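Local atomic coordinates of putative ABC-transporter ATP-binding protein (Alicyclobacillus acidocaldarius, PDB entry 1Z47), a protein that probably binds and hydrolyses ATP as the nucleotide-binding subunit of an ABC transporter thought to import sulfate. Residues G277-V289 with V343-R355. Numbering follows the deposited sequence.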
loop_
_atom_site.group_PDB
_atom_site.type_symbol
_atom_site.label_atom_id
_atom_site.label_comp_id
_atom_site.label_asym_id
_atom_site.label_seq_id
_atom_site.Cartn_x
_atom_site.Cartn_y
_atom_site.Cartn_z
ATOM N N GLY B 277 28.539 19.910 18.864
ATOM C CA GLY B 277 27.388 20.771 19.111
ATOM C C GLY B 277 26.349 20.903 18.010
ATOM O O GLY B 277 25.268 21.443 18.235
ATOM N N SER B 278 26.655 20.428 16.819
ATOM C CA SER B 278 25.690 20.503 15.720
ATOM C C SER B 278 24.659 19.392 15.860
ATOM O O SER B 278 24.927 18.369 16.486
ATOM C CB SER B 278 26.406 20.320 14.399
ATOM O OG SER B 278 26.833 18.967 14.310
ATOM N N GLU B 279 23.481 19.563 15.261
ATOM C CA GLU B 279 22.448 18.527 15.361
ATOM C C GLU B 279 22.439 17.637 14.115
ATOM O O GLU B 279 22.730 18.111 13.008
ATOM C CB GLU B 279 21.074 19.179 15.535
ATOM C CG GLU B 279 20.949 19.978 16.829
ATOM C CD GLU B 279 19.593 20.626 16.988
ATOM O OE1 GLU B 279 19.031 21.084 15.973
ATOM O OE2 GLU B 279 19.092 20.688 18.124
ATOM N N VAL B 280 22.143 16.351 14.301
ATOM C CA VAL B 280 22.067 15.414 13.165
ATOM C C VAL B 280 20.782 14.629 13.325
ATOM O O VAL B 280 20.181 14.600 14.420
ATOM C CB VAL B 280 23.207 14.345 13.174
ATOM C CG1 VAL B 280 24.557 14.986 13.022
ATOM C CG2 VAL B 280 23.161 13.559 14.482
ATOM N N ALA B 281 20.368 13.993 12.228
ATOM C CA ALA B 281 19.199 13.127 12.241
ATOM C C ALA B 281 19.790 11.723 12.234
ATOM O O ALA B 281 20.643 11.412 11.412
ATOM C CB ALA B 281 18.329 13.328 10.965
ATOM N N VAL B 282 19.368 10.895 13.167
ATOM C CA VAL B 282 19.832 9.518 13.180
ATOM C C VAL B 282 18.669 8.766 12.514
ATOM O O VAL B 282 17.504 8.974 12.876
ATOM C CB VAL B 282 20.003 8.983 14.604
ATOM C CG1 VAL B 282 20.839 7.710 14.583
ATOM C CG2 VAL B 282 20.612 10.038 15.464
ATOM N N VAL B 283 18.983 7.930 11.532
ATOM C CA VAL B 283 17.948 7.147 10.848
ATOM C C VAL B 283 18.208 5.660 11.108
ATOM O O VAL B 283 19.273 5.144 10.782
ATOM C CB VAL B 283 17.955 7.453 9.331
ATOM C CG1 VAL B 283 16.842 6.675 8.613
ATOM C CG2 VAL B 283 17.722 8.936 9.118
ATOM N N VAL B 284 17.242 4.985 11.714
ATOM C CA VAL B 284 17.389 3.565 12.024
ATOM C C VAL B 284 16.151 2.812 11.562
ATOM O O VAL B 284 15.035 3.117 11.989
ATOM C CB VAL B 284 17.592 3.348 13.569
ATOM C CG1 VAL B 284 17.724 1.853 13.896
ATOM C CG2 VAL B 284 18.821 4.148 14.054
ATOM N N ARG B 285 16.348 1.837 10.673
ATOM C CA ARG B 285 15.225 1.056 10.168
ATOM C C ARG B 285 14.683 0.093 11.216
ATOM O O ARG B 285 15.442 -0.498 11.967
ATOM C CB ARG B 285 15.638 0.342 8.872
ATOM C CG ARG B 285 15.991 1.348 7.762
ATOM C CD ARG B 285 15.955 0.727 6.376
ATOM N NE ARG B 285 16.556 1.572 5.359
ATOM C CZ ARG B 285 15.940 2.573 4.749
ATOM N NH1 ARG B 285 14.685 2.870 5.054
ATOM N NH2 ARG B 285 16.579 3.263 3.821
ATOM N N PRO B 286 13.356 -0.061 11.289
ATOM C CA PRO B 286 12.716 -0.949 12.275
ATOM C C PRO B 286 13.323 -2.352 12.408
ATOM O O PRO B 286 13.394 -2.904 13.507
ATOM C CB PRO B 286 11.266 -0.993 11.812
ATOM C CG PRO B 286 11.051 0.398 11.253
ATOM C CD PRO B 286 12.343 0.589 10.437
ATOM N N LYS B 287 13.742 -2.923 11.286
ATOM C CA LYS B 287 14.328 -4.252 11.282
ATOM C C LYS B 287 15.739 -4.251 11.890
ATOM O O LYS B 287 16.228 -5.295 12.320
ATOM C CB LYS B 287 14.395 -4.794 9.843
ATOM C CG LYS B 287 15.450 -4.139 8.946
ATOM C CD LYS B 287 15.412 -4.750 7.545
ATOM C CE LYS B 287 16.659 -4.440 6.713
ATOM N NZ LYS B 287 16.867 -2.980 6.492
ATOM N N ASP B 288 16.381 -3.084 11.934
ATOM C CA ASP B 288 17.744 -2.972 12.461
ATOM C C ASP B 288 17.889 -2.700 13.944
ATOM O O ASP B 288 18.914 -2.181 14.379
ATOM C CB ASP B 288 18.512 -1.895 11.703
ATOM C CG ASP B 288 18.645 -2.206 10.244
ATOM O OD1 ASP B 288 18.801 -3.403 9.918
ATOM O OD2 ASP B 288 18.605 -1.259 9.422
ATOM N N VAL B 289 16.874 -3.049 14.720
ATOM C CA VAL B 289 16.900 -2.850 16.159
ATOM C C VAL B 289 16.495 -4.164 16.834
ATOM O O VAL B 289 15.471 -4.752 16.479
ATOM C CB VAL B 289 15.918 -1.738 16.563
ATOM C CG1 VAL B 289 15.963 -1.518 18.067
ATOM C CG2 VAL B 289 16.265 -0.439 15.801
ATOM N N VAL B 343 12.060 -3.243 28.104
ATOM C CA VAL B 343 13.082 -3.783 27.210
ATOM C C VAL B 343 14.313 -2.927 26.964
ATOM O O VAL B 343 14.312 -1.711 27.178
ATOM C CB VAL B 343 12.503 -4.109 25.809
ATOM C CG1 VAL B 343 11.486 -5.238 25.905
ATOM C CG2 VAL B 343 11.866 -2.851 25.205
ATOM N N HIS B 344 15.348 -3.605 26.474
ATOM C CA HIS B 344 16.642 -3.039 26.119
ATOM C C HIS B 344 16.667 -3.057 24.601
ATOM O O HIS B 344 16.198 -4.023 23.996
ATOM C CB HIS B 344 17.761 -3.939 26.672
ATOM C CG HIS B 344 19.100 -3.728 26.030
ATOM N ND1 HIS B 344 20.058 -2.888 26.557
ATOM C CD2 HIS B 344 19.647 -4.262 24.912
ATOM C CE1 HIS B 344 21.136 -2.912 25.794
ATOM N NE2 HIS B 344 20.913 -3.738 24.788
ATOM N N MET B 345 17.199 -1.992 23.995
ATOM C CA MET B 345 17.302 -1.856 22.540
ATOM C C MET B 345 18.721 -2.070 22.056
ATOM O O MET B 345 19.676 -1.782 22.767
ATOM C CB MET B 345 16.873 -0.459 22.091
ATOM C CG MET B 345 15.399 -0.172 22.204
ATOM S SD MET B 345 15.102 1.596 21.970
ATOM C CE MET B 345 14.612 2.047 23.598
ATOM N N ASN B 346 18.847 -2.537 20.821
ATOM C CA ASN B 346 20.143 -2.795 20.223
ATOM C C ASN B 346 20.146 -2.343 18.770
ATOM O O ASN B 346 19.798 -3.117 17.865
ATOM C CB ASN B 346 20.442 -4.287 20.270
ATOM C CG ASN B 346 21.900 -4.596 20.043
ATOM O OD1 ASN B 346 22.595 -3.924 19.269
ATOM N ND2 ASN B 346 22.375 -5.631 20.711
ATOM N N VAL B 347 20.546 -1.098 18.532
ATOM C CA VAL B 347 20.576 -0.589 17.173
ATOM C C VAL B 347 21.749 -1.262 16.490
ATOM O O VAL B 347 22.850 -1.194 17.002
ATOM C CB VAL B 347 20.740 0.946 17.185
ATOM C CG1 VAL B 347 20.897 1.489 15.774
ATOM C CG2 VAL B 347 19.533 1.557 17.862
ATOM N N THR B 348 21.506 -1.926 15.354
ATOM C CA THR B 348 22.569 -2.628 14.627
ATOM C C THR B 348 23.095 -1.938 13.365
ATOM O O THR B 348 24.237 -2.158 12.985
ATOM C CB THR B 348 22.139 -4.084 14.244
ATOM O OG1 THR B 348 21.067 -4.047 13.290
ATOM C CG2 THR B 348 21.695 -4.850 15.487
ATOM N N ARG B 349 22.260 -1.146 12.688
ATOM C CA ARG B 349 22.681 -0.412 11.484
ATOM C C ARG B 349 21.955 0.928 11.554
ATOM O O ARG B 349 20.867 1.009 12.156
ATOM C CB ARG B 349 22.284 -1.151 10.204
ATOM C CG ARG B 349 22.966 -2.513 10.056
ATOM C CD ARG B 349 22.335 -3.383 8.966
ATOM N NE ARG B 349 22.341 -2.725 7.663
ATOM C CZ ARG B 349 21.894 -3.279 6.540
ATOM N NH1 ARG B 349 21.402 -4.518 6.551
ATOM N NH2 ARG B 349 21.931 -2.593 5.402
ATOM N N TRP B 350 22.539 1.948 10.932
ATOM C CA TRP B 350 21.965 3.296 10.967
ATOM C C TRP B 350 22.597 4.215 9.943
ATOM O O TRP B 350 23.620 3.890 9.314
ATOM C CB TRP B 350 22.169 3.909 12.367
ATOM C CG TRP B 350 23.636 4.040 12.768
ATOM C CD1 TRP B 350 24.483 5.074 12.474
ATOM C CD2 TRP B 350 24.438 3.048 13.437
ATOM N NE1 TRP B 350 25.761 4.783 12.915
ATOM C CE2 TRP B 350 25.758 3.548 13.504
ATOM C CE3 TRP B 350 24.168 1.783 13.977
ATOM C CZ2 TRP B 350 26.810 2.823 14.089
ATOM C CZ3 TRP B 350 25.216 1.062 14.557
ATOM C CH2 TRP B 350 26.517 1.589 14.604
ATOM N N PHE B 351 21.968 5.378 9.783
ATOM C CA PHE B 351 22.449 6.423 8.898
ATOM C C PHE B 351 22.485 7.650 9.820
ATOM O O PHE B 351 21.755 7.715 10.818
ATOM C CB PHE B 351 21.453 6.735 7.768
ATOM C CG PHE B 351 21.206 5.587 6.820
ATOM C CD1 PHE B 351 19.901 5.190 6.525
ATOM C CD2 PHE B 351 22.271 4.939 6.188
ATOM C CE1 PHE B 351 19.653 4.150 5.599
ATOM C CE2 PHE B 351 22.042 3.904 5.268
ATOM C CZ PHE B 351 20.724 3.511 4.972
ATOM N N ILE B 352 23.325 8.608 9.477
ATOM C CA ILE B 352 23.420 9.854 10.244
ATOM C C ILE B 352 23.576 10.981 9.231
ATOM O O ILE B 352 24.482 10.970 8.396
ATOM C CB ILE B 352 24.624 9.853 11.225
ATOM C CG1 ILE B 352 24.430 8.751 12.261
ATOM C CG2 ILE B 352 24.716 11.223 11.967
ATOM C CD1 ILE B 352 25.518 8.666 13.310
ATOM N N PHE B 353 22.657 11.936 9.269
ATOM C CA PHE B 353 22.719 13.070 8.357
ATOM C C PHE B 353 22.646 14.350 9.179
ATOM O O PHE B 353 21.959 14.401 10.189
ATOM C CB PHE B 353 21.538 13.105 7.390
ATOM C CG PHE B 353 21.542 12.017 6.358
ATOM C CD1 PHE B 353 20.922 10.806 6.611
ATOM C CD2 PHE B 353 22.123 12.234 5.113
ATOM C CE1 PHE B 353 20.873 9.817 5.629
ATOM C CE2 PHE B 353 22.084 11.257 4.122
ATOM C CZ PHE B 353 21.456 10.046 4.384
ATOM N N PRO B 354 23.337 15.398 8.731
ATOM C CA PRO B 354 23.379 16.705 9.383
ATOM C C PRO B 354 22.010 17.340 9.248
ATOM O O PRO B 354 21.413 17.279 8.167
ATOM C CB PRO B 354 24.393 17.491 8.557
ATOM C CG PRO B 354 25.149 16.426 7.771
ATOM C CD PRO B 354 24.091 15.426 7.464
ATOM N N ARG B 355 21.517 17.920 10.342
ATOM C CA ARG B 355 20.245 18.637 10.333
ATOM C C ARG B 355 20.479 19.959 9.586
ATOM O O ARG B 355 19.505 20.473 8.996
ATOM C CB ARG B 355 19.771 18.932 11.760
ATOM C CG ARG B 355 19.056 17.786 12.433
ATOM C CD ARG B 355 17.766 17.447 11.714
ATOM N NE ARG B 355 16.990 16.445 12.432
ATOM C CZ ARG B 355 15.916 15.837 11.931
ATOM N NH1 ARG B 355 15.492 16.128 10.705
ATOM N NH2 ARG B 355 15.263 14.941 12.655
ATOM O OXT ARG B 355 21.631 20.476 9.605
HETATM O O HOH W 1 18.818 1.125 10.289
#
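E279 O accepts the backbone N-H of R355, the C-terminal residue, and the bend in R355 at chi2 (-64°) brings its guanidinium back over A281, whose CB sits 3.6 Å from R355 CZ, above the centre of one face. V280 places CB 3.7 Å from I352 CG2. A281 and F353 form an antiparallel hydrogen-bonded pair, with A281 N to F353 O short at 2.6 Å, and V283 and F351 form the next, its V283 N to F351 O bond almost straight (177° at the hydrogen). On the sheet face that A281, V283, F351 and F353 share, V283 CG1 lies at the edge of the F351 ring, in its plane. Strands 279-284 and 351-354, whose axes run at 154°, belong to a three-stranded sheet completed by 250-255; beyond it the two segments pair again, V289 with V347, at the edge of a second antiparallel sheet, consistent with the OB-like C-terminal regulatory domain of CysA-type ATPases. Between the sheets V284 CG1 packs against V347 CG1 at 3.7 Å. R285 brings NH2 to the edge of the F351 ring, while Y234 and the I246 carbonyl hold its guanidinium. One water joins R285 N, D288 OD2 and R349 O. D288 O takes two bonds from T348, N at 2.8 Å and OG1 at 3.1 Å, the hydroxyl arriving above the carbonyl plane; a valine in its place would probably cost D288 O the hydroxyl bond, leaving the backbone N-H as the one tie of the two.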